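Local coordinates for uncharacterized protein (Eubacterium siraeum, PDB 4OBM) that is of unknown function but, as a LytR-CpsA-Psr family member, probably acts in the cell envelope, where relatives transfer lipid-linked glycopolymers, at residues Q72-E75 and E81-K84; N61-I64 and N68-K71; K84-K89 and N247-A252; Y41-Y46 and L92-Y97; L55-P60 and L168-I173. All coordinates share one frame; numbering follows the deposited sequence.

Contact 1: residues Q72-E75 and E81-K84; sequences QICE and EVAK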
# COMPACT_ATOMS: atom_id res chain seq x y z
N GLN A 72 1.47 -16.10 8.52
CA GLN A 72 1.80 -17.54 8.43
C GLN A 72 1.90 -17.97 6.98
O GLN A 72 2.87 -18.62 6.61
CB GLN A 72 0.77 -18.41 9.18
CG GLN A 72 0.95 -18.43 10.69
CD GLN A 72 -0.17 -19.16 11.40
OE1 GLN A 72 -1.35 -19.13 11.01
NE2 GLN A 72 0.19 -19.83 12.47
N ILE A 73 0.92 -17.55 6.15
CA ILE A 73 0.88 -17.84 4.72
C ILE A 73 2.11 -17.24 4.05
O ILE A 73 2.76 -17.96 3.29
CB ILE A 73 -0.46 -17.34 4.09
CG1 ILE A 73 -1.65 -18.14 4.67
CG2 ILE A 73 -0.42 -17.43 2.55
CD1 ILE A 73 -2.99 -17.39 4.70
N CYS A 74 2.46 -15.98 4.35
CA CYS A 74 3.64 -15.32 3.78
C CYS A 74 4.93 -16.07 4.16
O CYS A 74 5.85 -16.16 3.32
CB CYS A 74 3.71 -13.85 4.19
SG CYS A 74 4.94 -12.89 3.27
N GLU A 75 5.01 -16.64 5.38
CA GLU A 75 6.19 -17.39 5.82
C GLU A 75 6.36 -18.68 5.02
O GLU A 75 7.45 -18.98 4.54
CB GLU A 75 6.14 -17.70 7.32
CG GLU A 75 7.33 -18.50 7.87
CD GLU A 75 8.75 -17.99 7.63
OE1 GLU A 75 8.92 -16.79 7.30
OE2 GLU A 75 9.69 -18.79 7.81
N GLU A 81 1.50 -16.14 -2.72
CA GLU A 81 0.35 -16.85 -2.18
C GLU A 81 -0.62 -15.87 -1.48
O GLU A 81 -1.83 -15.93 -1.71
CB GLU A 81 0.79 -17.97 -1.22
CG GLU A 81 -0.31 -18.97 -0.87
CD GLU A 81 -1.00 -19.64 -2.04
OE1 GLU A 81 -0.34 -19.91 -3.07
OE2 GLU A 81 -2.22 -19.91 -1.92
N VAL A 82 -0.08 -14.95 -0.67
CA VAL A 82 -0.88 -13.92 -0.00
C VAL A 82 -1.69 -13.15 -1.06
O VAL A 82 -2.91 -13.01 -0.90
CB VAL A 82 -0.02 -12.98 0.86
CG1 VAL A 82 -0.87 -11.86 1.48
CG2 VAL A 82 0.73 -13.75 1.95
N ALA A 83 -1.01 -12.68 -2.16
CA ALA A 83 -1.59 -11.91 -3.26
C ALA A 83 -2.67 -12.71 -4.01
O ALA A 83 -3.64 -12.12 -4.47
CB ALA A 83 -0.51 -11.47 -4.22
N LYS A 84 -2.49 -14.06 -4.12
CA LYS A 84 -3.43 -15.00 -4.77
C LYS A 84 -4.72 -15.10 -3.94
O LYS A 84 -5.82 -14.97 -4.49
CB LYS A 84 -2.78 -16.38 -4.93
CG LYS A 84 -3.63 -17.44 -5.59
CD LYS A 84 -2.86 -18.76 -5.65
CE LYS A 84 -3.72 -19.93 -6.05
NZ LYS A 84 -2.97 -21.21 -5.92
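I73, C74, E81 and V82 meet inside a single sharply bent helix, 70-90, of a LytR-CpsA-Psr family domain. In a straight alpha helix residues this far apart in sequence could not touch; here the CA atoms of C74 and V82 are 6.1 Å apart, about half the rise expected for eight residues, so the chain must turn hard between the two segments.

The contact is carried by apolar packing. V82 CG2, the branch lying beside its own backbone N (CG1 is anti to that N, chi1 176°), reaches across to C74 CB at 3.7 Å and lies equally close to the C74 backbone N. The same methyl meets I73 CG2 at 3.9 Å, and so spans two successive residues, I73 and C74. V82 CG1 is turned to I70, while C74 also packs on P38 and R99.

The second kind of contact uses the hydrocarbon part of a charged residue. E81 crosses I73 at about a right angle, and its bend at chi2 (55°) carries the carboxylate off while the methylenes stay behind: I73 CG2 touches E81 CG at 3.8 Å and E81 CB at 4.0 Å.

Contact 2: residues N61-I64 and N68-K71; sequences NAVI and NTIK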
# COMPACT_ATOMS: atom_id res chain seq x y z
N ASN A 61 -2.00 -10.90 11.72
CA ASN A 61 -2.76 -12.03 12.25
C ASN A 61 -4.14 -12.10 11.59
O ASN A 61 -5.03 -12.78 12.10
CB ASN A 61 -2.86 -11.97 13.78
CG ASN A 61 -3.54 -10.72 14.31
OD1 ASN A 61 -3.52 -9.63 13.69
ND2 ASN A 61 -4.11 -10.83 15.49
N ALA A 62 -4.31 -11.43 10.44
CA ALA A 62 -5.60 -11.49 9.75
C ALA A 62 -5.80 -12.86 9.08
O ALA A 62 -4.89 -13.35 8.40
CB ALA A 62 -5.71 -10.38 8.73
N VAL A 63 -6.98 -13.47 9.29
CA VAL A 63 -7.41 -14.73 8.67
C VAL A 63 -8.39 -14.34 7.54
O VAL A 63 -9.44 -13.75 7.81
CB VAL A 63 -8.01 -15.74 9.72
CG1 VAL A 63 -8.51 -17.02 9.06
CG2 VAL A 63 -7.00 -16.08 10.81
N ILE A 64 -8.03 -14.61 6.27
CA ILE A 64 -8.84 -14.23 5.10
C ILE A 64 -9.39 -15.44 4.32
O ILE A 64 -10.01 -15.23 3.27
CB ILE A 64 -8.02 -13.29 4.14
CG1 ILE A 64 -6.78 -14.00 3.55
CG2 ILE A 64 -7.64 -11.96 4.81
CD1 ILE A 64 -6.40 -13.55 2.19
N ASN A 68 -4.92 -20.21 7.97
CA ASN A 68 -3.83 -19.49 8.63
C ASN A 68 -3.90 -17.96 8.46
O ASN A 68 -4.70 -17.43 7.67
CB ASN A 68 -2.50 -20.00 8.07
CG ASN A 68 -2.21 -21.43 8.46
OD1 ASN A 68 -2.64 -21.91 9.51
ND2 ASN A 68 -1.48 -22.14 7.62
N THR A 69 -3.04 -17.27 9.21
CA THR A 69 -2.92 -15.81 9.18
C THR A 69 -2.19 -15.39 7.92
O THR A 69 -1.49 -16.20 7.32
CB THR A 69 -2.19 -15.28 10.43
OG1 THR A 69 -0.81 -15.64 10.37
CG2 THR A 69 -2.82 -15.74 11.72
N ILE A 70 -2.31 -14.11 7.55
CA ILE A 70 -1.60 -13.54 6.41
C ILE A 70 -0.10 -13.80 6.60
O ILE A 70 0.55 -14.31 5.68
CB ILE A 70 -1.89 -12.01 6.26
CG1 ILE A 70 -3.37 -11.70 6.06
CG2 ILE A 70 -1.05 -11.38 5.13
CD1 ILE A 70 -3.99 -12.24 4.80
N LYS A 71 0.43 -13.50 7.81
CA LYS A 71 1.84 -13.68 8.15
C LYS A 71 2.27 -15.13 8.01
O LYS A 71 3.34 -15.37 7.44
CB LYS A 71 2.15 -13.15 9.54
CG LYS A 71 3.64 -13.17 9.87
CD LYS A 71 3.97 -12.39 11.11
CE LYS A 71 5.46 -12.42 11.29
NZ LYS A 71 5.88 -11.84 12.58
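I70 meets A62 and I64 where a short edge strand is followed, after a short loop, by the start of helix 70-90. I70 sets CG1 beside its own backbone N and its chi2 (-64°) folds CD1 back, which lays CG1 3.8 Å from A62 CB and drives CD1 into I64. That side chain holds the less common rotamer with CG1 between backbone N and carbonyl carbon (chi1 63°); crossing I70 at about a right angle, it wraps the methyl, I70 CD1 being 3.5 Å from I64 CG1 and 3.7 Å from I64 CG2. Cutting I70 back to an alanine would probably open a gap beside A62 CB and leave I64 CG1 without its methyl partner.

T69 is the N-cap: its OG1 bonds the backbone N of Q72, and its CG2 packs 3.7 Å from N61 O. The first turn finds its other acceptors in the preceding chain. I70 N donates to A62 O at 2.8 Å, bent at the hydrogen (137°), and the backbone of K71 bonds that of P60.

Strand 62-63 runs parallel to strand 241-244, on which N61 and V63 also lean, while I70 continues inward to Y41 of strand 40-47 and to V82 farther along helix 70-90.

Contact 3: residues K84-K89 and N247-A252; sequences KLLSSK and NSWNSA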
# COMPACT_ATOMS: atom_id res chain seq x y z
N LYS A 84 -2.49 -14.06 -4.12
CA LYS A 84 -3.43 -15.00 -4.77
C LYS A 84 -4.72 -15.10 -3.94
O LYS A 84 -5.82 -14.97 -4.49
CB LYS A 84 -2.78 -16.38 -4.93
CG LYS A 84 -3.63 -17.44 -5.59
CD LYS A 84 -2.86 -18.76 -5.65
CE LYS A 84 -3.72 -19.93 -6.05
NZ LYS A 84 -2.97 -21.21 -5.92
N LEU A 85 -4.58 -15.28 -2.63
CA LEU A 85 -5.72 -15.39 -1.71
C LEU A 85 -6.49 -14.06 -1.64
O LEU A 85 -7.72 -14.06 -1.67
CB LEU A 85 -5.29 -15.86 -0.31
CG LEU A 85 -4.70 -17.28 -0.24
CD1 LEU A 85 -3.99 -17.51 1.07
CD2 LEU A 85 -5.76 -18.37 -0.49
N LEU A 86 -5.76 -12.94 -1.65
CA LEU A 86 -6.34 -11.60 -1.66
C LEU A 86 -7.05 -11.34 -2.99
O LEU A 86 -8.09 -10.69 -2.99
CB LEU A 86 -5.28 -10.52 -1.39
CG LEU A 86 -4.80 -10.38 0.06
CD1 LEU A 86 -3.78 -9.28 0.18
CD2 LEU A 86 -5.95 -10.15 1.03
N SER A 87 -6.49 -11.84 -4.11
CA SER A 87 -7.09 -11.71 -5.44
C SER A 87 -8.47 -12.37 -5.50
O SER A 87 -9.43 -11.76 -5.97
CB SER A 87 -6.18 -12.29 -6.52
OG SER A 87 -5.07 -11.44 -6.75
N SER A 88 -8.57 -13.62 -5.00
CA SER A 88 -9.82 -14.39 -4.96
C SER A 88 -10.92 -13.70 -4.12
O SER A 88 -12.09 -13.77 -4.47
CB SER A 88 -9.57 -15.79 -4.40
OG SER A 88 -9.33 -15.75 -3.00
N LYS A 89 -10.54 -13.07 -2.99
CA LYS A 89 -11.49 -12.44 -2.06
C LYS A 89 -11.92 -11.03 -2.45
O LYS A 89 -12.98 -10.59 -2.01
CB LYS A 89 -10.89 -12.41 -0.63
CG LYS A 89 -10.79 -13.78 0.04
CD LYS A 89 -12.13 -14.28 0.59
CE LYS A 89 -12.18 -15.79 0.68
NZ LYS A 89 -12.81 -16.27 1.94
N ASN A 247 -18.55 -9.65 5.21
CA ASN A 247 -19.25 -8.44 4.75
C ASN A 247 -18.28 -7.31 4.43
O ASN A 247 -18.65 -6.36 3.74
CB ASN A 247 -20.28 -7.97 5.77
CG ASN A 247 -21.35 -8.99 6.10
OD1 ASN A 247 -21.85 -9.72 5.24
ND2 ASN A 247 -21.72 -9.03 7.36
N SER A 248 -17.04 -7.41 4.92
CA SER A 248 -15.98 -6.45 4.64
C SER A 248 -15.54 -6.58 3.17
O SER A 248 -15.34 -5.55 2.51
CB SER A 248 -14.80 -6.67 5.59
OG SER A 248 -13.90 -5.58 5.54
N TRP A 249 -15.45 -7.84 2.64
CA TRP A 249 -15.06 -8.11 1.25
C TRP A 249 -16.00 -7.43 0.26
O TRP A 249 -15.54 -7.02 -0.80
CB TRP A 249 -14.99 -9.62 0.94
CG TRP A 249 -13.97 -10.39 1.74
CD1 TRP A 249 -14.21 -11.47 2.53
CD2 TRP A 249 -12.57 -10.11 1.84
NE1 TRP A 249 -13.04 -11.88 3.13
CE2 TRP A 249 -12.01 -11.07 2.71
CE3 TRP A 249 -11.72 -9.13 1.29
CZ2 TRP A 249 -10.65 -11.09 3.04
CZ3 TRP A 249 -10.37 -9.15 1.62
CH2 TRP A 249 -9.85 -10.11 2.49
N ASN A 250 -17.29 -7.29 0.62
CA ASN A 250 -18.30 -6.65 -0.23
C ASN A 250 -18.10 -5.13 -0.22
O ASN A 250 -18.26 -4.49 -1.26
CB ASN A 250 -19.71 -7.03 0.21
CG ASN A 250 -20.67 -7.18 -0.94
OD1 ASN A 250 -21.01 -6.21 -1.64
ND2 ASN A 250 -21.15 -8.39 -1.15
N SER A 251 -17.73 -4.56 0.95
CA SER A 251 -17.46 -3.12 1.07
C SER A 251 -16.15 -2.79 0.35
O SER A 251 -16.05 -1.74 -0.31
CB SER A 251 -17.44 -2.69 2.53
OG SER A 251 -18.75 -2.68 3.05
N ALA A 252 -15.17 -3.72 0.41
CA ALA A 252 -13.88 -3.62 -0.26
C ALA A 252 -14.06 -3.65 -1.77
O ALA A 252 -13.43 -2.86 -2.47
CB ALA A 252 -12.96 -4.76 0.18
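K89 lies over one face of the W249 indole, a CH-pi contact that joins helix 70-90 to helix 246-256 near the C-terminus. K89 CB stands 3.6 Å from the centroid of the six-membered ring and only 6° off its normal. From there the chain runs on over the ring system: the bend at chi2 (-78°) carries K89 CD to the pyrrole side, 3.6 Å from W249 NE1, so that methylenes rather than the ammonium meet the pi cloud. L86 comes in at the far end of the ring, where L86 CD2 is 4.2 Å from W249 CH2, approaching obliquely. The K89 carbonyl also leans on the tryptophan, its O 3.7 Å from W249 CB.

In place of W249 a serine would probably leave the methylenes of K89 with no flat surface to lie along and open a gap beside L86 between the helices.

Farther out, Y58 of strand 52-58 touches both L86 and W249, tying this interface to the central sheet, and K89 NZ makes a weak hydrogen bond to I64 O. The helix turn that presents K89 is held from within: L85 O accepts both the backbone N of K89, at 3.3 Å, and the hydroxyl of S88, whose OG lies 2.7 Å from L85 O, tilted 26° from the carbonyl plane, the two donors reaching it from the same face.

Contact 4: residues Y41-Y46 and L92-Y97; sequences YMTITY and LSINKY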
# COMPACT_ATOMS: atom_id res chain seq x y z
N TYR A 41 1.23 -5.54 5.91
CA TYR A 41 0.67 -5.96 4.62
C TYR A 41 -0.30 -4.91 4.14
O TYR A 41 -1.13 -4.45 4.90
CB TYR A 41 -0.02 -7.34 4.75
CG TYR A 41 0.91 -8.44 5.21
CD1 TYR A 41 1.13 -8.67 6.57
CD2 TYR A 41 1.62 -9.21 4.30
CE1 TYR A 41 2.04 -9.63 7.00
CE2 TYR A 41 2.51 -10.20 4.72
CZ TYR A 41 2.72 -10.40 6.08
OH TYR A 41 3.62 -11.34 6.50
N MSE A 42 -0.11 -4.46 2.90
CA MSE A 42 -0.93 -3.42 2.28
C MSE A 42 -0.94 -3.60 0.79
O MSE A 42 0.11 -3.77 0.19
CB MSE A 42 -0.40 -2.01 2.65
CG MSE A 42 -1.25 -0.85 2.09
SE MSE A 42 -0.55 0.91 2.53
CE MSE A 42 -1.10 0.94 4.31
N THR A 43 -2.14 -3.58 0.19
CA THR A 43 -2.27 -3.59 -1.27
C THR A 43 -2.43 -2.13 -1.73
O THR A 43 -2.86 -1.28 -0.95
CB THR A 43 -3.42 -4.47 -1.76
OG1 THR A 43 -4.63 -4.03 -1.17
CG2 THR A 43 -3.19 -5.99 -1.51
N ILE A 44 -1.99 -1.84 -2.95
CA ILE A 44 -2.13 -0.54 -3.59
C ILE A 44 -2.72 -0.84 -4.94
O ILE A 44 -2.12 -1.57 -5.73
CB ILE A 44 -0.85 0.34 -3.61
CG1 ILE A 44 -1.14 1.74 -4.21
CG2 ILE A 44 0.38 -0.35 -4.23
CD1 ILE A 44 -0.07 2.78 -4.00
N THR A 45 -3.94 -0.34 -5.17
CA THR A 45 -4.68 -0.54 -6.42
C THR A 45 -4.86 0.79 -7.13
O THR A 45 -5.53 1.69 -6.61
CB THR A 45 -6.05 -1.20 -6.15
OG1 THR A 45 -5.85 -2.44 -5.47
CG2 THR A 45 -6.86 -1.44 -7.43
N TYR A 46 -4.29 0.88 -8.34
CA TYR A 46 -4.44 2.05 -9.19
C TYR A 46 -5.69 1.89 -10.06
O TYR A 46 -5.80 0.91 -10.81
CB TYR A 46 -3.19 2.24 -10.07
CG TYR A 46 -3.32 3.31 -11.14
CD1 TYR A 46 -3.60 4.63 -10.81
CD2 TYR A 46 -3.16 2.99 -12.49
CE1 TYR A 46 -3.72 5.61 -11.78
CE2 TYR A 46 -3.27 3.97 -13.47
CZ TYR A 46 -3.53 5.28 -13.11
OH TYR A 46 -3.65 6.25 -14.09
N LEU A 92 -9.68 -8.54 -7.41
CA LEU A 92 -8.49 -7.90 -7.95
C LEU A 92 -7.62 -8.93 -8.62
O LEU A 92 -7.76 -10.13 -8.34
CB LEU A 92 -7.67 -7.21 -6.83
CG LEU A 92 -8.27 -5.97 -6.14
CD1 LEU A 92 -7.41 -5.57 -4.95
CD2 LEU A 92 -8.40 -4.79 -7.10
N SER A 93 -6.69 -8.46 -9.47
CA SER A 93 -5.71 -9.27 -10.18
C SER A 93 -4.30 -8.88 -9.66
O SER A 93 -3.59 -8.12 -10.32
CB SER A 93 -5.86 -9.06 -11.68
OG SER A 93 -4.84 -9.70 -12.43
N ILE A 94 -3.94 -9.35 -8.44
CA ILE A 94 -2.66 -9.03 -7.75
C ILE A 94 -1.63 -10.12 -8.01
O ILE A 94 -1.77 -11.24 -7.52
CB ILE A 94 -2.86 -8.81 -6.21
CG1 ILE A 94 -4.18 -8.05 -5.89
CG2 ILE A 94 -1.64 -8.12 -5.57
CD1 ILE A 94 -4.77 -8.29 -4.52
N ASN A 95 -0.58 -9.80 -8.77
CA ASN A 95 0.50 -10.74 -9.11
C ASN A 95 1.84 -10.20 -8.62
O ASN A 95 2.75 -10.97 -8.31
CB ASN A 95 0.57 -10.98 -10.64
CG ASN A 95 -0.76 -11.20 -11.35
OD1 ASN A 95 -1.07 -10.52 -12.33
ND2 ASN A 95 -1.55 -12.17 -10.91
N LYS A 96 1.97 -8.85 -8.60
CA LYS A 96 3.21 -8.19 -8.23
C LYS A 96 3.23 -7.76 -6.79
O LYS A 96 2.20 -7.45 -6.17
CB LYS A 96 3.51 -6.99 -9.15
CG LYS A 96 3.71 -7.34 -10.63
CD LYS A 96 4.71 -8.49 -10.88
CE LYS A 96 4.81 -8.81 -12.35
NZ LYS A 96 5.97 -9.69 -12.64
N TYR A 97 4.43 -7.81 -6.22
CA TYR A 97 4.62 -7.45 -4.82
C TYR A 97 5.96 -6.77 -4.61
O TYR A 97 6.87 -6.94 -5.42
CB TYR A 97 4.53 -8.70 -3.92
CG TYR A 97 5.60 -9.74 -4.20
CD1 TYR A 97 6.86 -9.65 -3.62
CD2 TYR A 97 5.32 -10.85 -4.99
CE1 TYR A 97 7.85 -10.58 -3.90
CE2 TYR A 97 6.29 -11.81 -5.26
CZ TYR A 97 7.56 -11.68 -4.70
OH TYR A 97 8.51 -12.63 -4.97
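The torsions of T45 and L92 present matching forks to each other. T45 has OG1 anti to its carbonyl carbon (chi1 -57°) and CG2 anti to its backbone N, and these two branches are the atoms that meet L92; L92, with chi1 -68° and an extended chi2, sends both methyls to them. L92 CD1 lies 3.5 Å from T45 OG1, and L92 CD2 lies 3.7 Å from T45 CG2, the side chains passing at a slant. The hydroxyl side of this fork is only grazed by carbon: its polar partner is the OG of S25, with which T45 OG1 is hydrogen-bonded.

Two residues along each segment, T43 and I94 repeat the theme more loosely. T43 carries its hydroxyl in the position flanked by N and carbonyl carbon (chi1 57°), which leaves CG2, anti to the carbonyl carbon, to meet I94; I94 CD1 comes to it at about a right angle, 4.1 Å from T43 CG2.

These are not neighbouring strands. The CA atoms of T43 and I94 are 8.5 Å apart and those of T45 and L92 8.4 Å, because strand 24-30 lies between, antiparallel to 40-47 and parallel to 94-100. Side chains therefore reach over it, and S25 is touched by both L92 and I94.

Helix 70-90 closes the same face, with L86 against T43. It is the connection of a beta-alpha-beta crossover from strand 52-58 to strand 94-100, which runs parallel to it, with 40-47 and 24-30 between them.

Contact 5: residues L55-P60 and L168-I173; sequences LMPYLP and LNATVI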
# COMPACT_ATOMS: atom_id res chain seq x y z
N LEU A 55 -5.55 2.15 -1.13
CA LEU A 55 -4.72 1.34 -0.23
C LEU A 55 -5.61 0.49 0.65
O LEU A 55 -6.64 0.96 1.09
CB LEU A 55 -3.80 2.20 0.65
CG LEU A 55 -2.87 3.21 -0.04
CD1 LEU A 55 -2.55 4.36 0.89
CD2 LEU A 55 -1.59 2.54 -0.51
N MSE A 56 -5.22 -0.77 0.89
CA MSE A 56 -5.94 -1.70 1.77
C MSE A 56 -4.97 -2.38 2.68
O MSE A 56 -4.31 -3.31 2.24
CB MSE A 56 -6.75 -2.75 1.00
CG MSE A 56 -8.08 -2.22 0.62
SE MSE A 56 -9.16 -3.50 -0.28
CE MSE A 56 -9.55 -4.68 1.07
N PRO A 57 -4.89 -1.96 3.96
CA PRO A 57 -3.97 -2.63 4.88
C PRO A 57 -4.65 -3.83 5.56
O PRO A 57 -5.87 -3.92 5.62
CB PRO A 57 -3.61 -1.52 5.87
CG PRO A 57 -4.86 -0.69 5.94
CD PRO A 57 -5.63 -0.88 4.65
N TYR A 58 -3.84 -4.76 6.05
CA TYR A 58 -4.29 -5.99 6.70
C TYR A 58 -3.40 -6.26 7.88
O TYR A 58 -2.19 -6.09 7.76
CB TYR A 58 -4.18 -7.18 5.72
CG TYR A 58 -5.12 -7.09 4.53
CD1 TYR A 58 -4.73 -6.45 3.36
CD2 TYR A 58 -6.36 -7.72 4.55
CE1 TYR A 58 -5.60 -6.33 2.28
CE2 TYR A 58 -7.22 -7.66 3.46
CZ TYR A 58 -6.84 -6.95 2.33
OH TYR A 58 -7.65 -6.95 1.23
N LEU A 59 -3.98 -6.73 9.02
CA LEU A 59 -3.20 -7.07 10.21
C LEU A 59 -2.40 -8.32 9.93
O LEU A 59 -2.87 -9.15 9.15
CB LEU A 59 -4.10 -7.27 11.44
CG LEU A 59 -4.64 -6.03 12.16
CD1 LEU A 59 -5.69 -6.45 13.20
CD2 LEU A 59 -3.53 -5.23 12.83
N PRO A 60 -1.19 -8.50 10.50
CA PRO A 60 -0.44 -9.74 10.23
C PRO A 60 -1.17 -11.01 10.67
O PRO A 60 -1.00 -12.08 10.03
CB PRO A 60 0.85 -9.56 11.04
CG PRO A 60 0.53 -8.53 12.05
CD PRO A 60 -0.46 -7.62 11.43
N LEU A 168 -3.53 4.12 10.71
CA LEU A 168 -2.38 5.03 10.75
C LEU A 168 -1.53 4.83 9.50
O LEU A 168 -1.22 5.80 8.82
CB LEU A 168 -1.56 4.79 12.05
CG LEU A 168 -0.49 5.82 12.48
CD1 LEU A 168 0.87 5.53 11.86
CD2 LEU A 168 -0.98 7.27 12.34
N ASN A 169 -1.20 3.55 9.18
CA ASN A 169 -0.41 3.24 8.01
C ASN A 169 -1.12 3.69 6.72
O ASN A 169 -0.48 4.36 5.89
CB ASN A 169 -0.07 1.75 7.99
CG ASN A 169 1.18 1.40 8.76
OD1 ASN A 169 2.14 0.88 8.19
ND2 ASN A 169 1.24 1.73 10.05
N ALA A 170 -2.44 3.41 6.58
CA ALA A 170 -3.20 3.84 5.40
C ALA A 170 -3.10 5.36 5.16
O ALA A 170 -2.76 5.80 4.07
CB ALA A 170 -4.66 3.43 5.54
N THR A 171 -3.34 6.14 6.23
CA THR A 171 -3.37 7.60 6.28
C THR A 171 -1.99 8.20 6.02
O THR A 171 -1.88 9.09 5.19
CB THR A 171 -3.91 8.00 7.68
OG1 THR A 171 -5.23 7.48 7.83
CG2 THR A 171 -3.94 9.50 7.89
N VAL A 172 -0.97 7.76 6.76
CA VAL A 172 0.41 8.25 6.63
C VAL A 172 0.95 7.96 5.20
O VAL A 172 1.56 8.84 4.59
CB VAL A 172 1.29 7.65 7.76
CG1 VAL A 172 2.78 7.86 7.50
CG2 VAL A 172 0.90 8.23 9.11
N ILE A 173 0.70 6.75 4.66
CA ILE A 173 1.15 6.39 3.31
C ILE A 173 0.37 7.20 2.26
O ILE A 173 0.98 7.63 1.27
CB ILE A 173 1.12 4.83 3.07
CG1 ILE A 173 2.15 4.10 3.97
CG2 ILE A 173 1.31 4.44 1.58
CD1 ILE A 173 3.64 4.65 3.97
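Strand 52-58 of the central sheet packs here on helix 164-181, with L55 and P57 turned toward A170 and I173 of the helix. The short segments 55-58 and 168-173 run roughly antiparallel, at 149°, with their axes 8.5 Å apart at the closest approach.

L55 does most of the touching. Its CD1 sits 3.5 Å from the backbone O of A170 and 3.9 Å from CG2 of I173, while L55 CD2 meets the same I173 CG2 at 4.0 Å, so the two methyls of the leucine straddle one methyl of the isoleucine. With I173 CG1 beside the backbone N (chi1 -66°), CG2 is anti to that N and is the branch that meets L55; the rest of the side chain leads away, and I173 also touches L152 of helix 145-152. The small A170 lets the helix come close: its CB meets P57 CG at 4.1 Å, two strand residues on from L55. A170 O, brushed by the leucine methyl, is also bonded by the hydroxyl of S174. Between L55 and P57, M56 points the other way.

The side chain of I173 is about 4 Å from a bound pentaethylene glycol, probably from the crystallisation liquor, which may mark a pocket of the kind that takes the lipid in related proteins. L55 and M42 face helix 164-181, whereas T43 of the adjacent strand faces helix 70-90 through L86: helices on opposite faces of one mixed sheet, the layering of an alpha-beta-alpha sandwich.

Contacts 1, 2 and 3 all use helix 70-90: the centres of contacts 1 and 2 are about 9 Å apart, and I64 of contact 2 packs on both L86 and W249 of contact 3. Contact 4 carries the helix onto the sheet, where S87 OG lies 2.9 Å from I94 N, a probable hydrogen bond, and L86 CD1 lies 3.7 Å from T43 CG2. Strands 40-47 and 52-58 then join contact 4 to contact 5 through the sheet, with Y41 O 3.0 Å from Y58 N. Contact 5 faces the other side, its centre about 17 Å from that of contact 1, and it is the one beside the bound pentaethylene glycol.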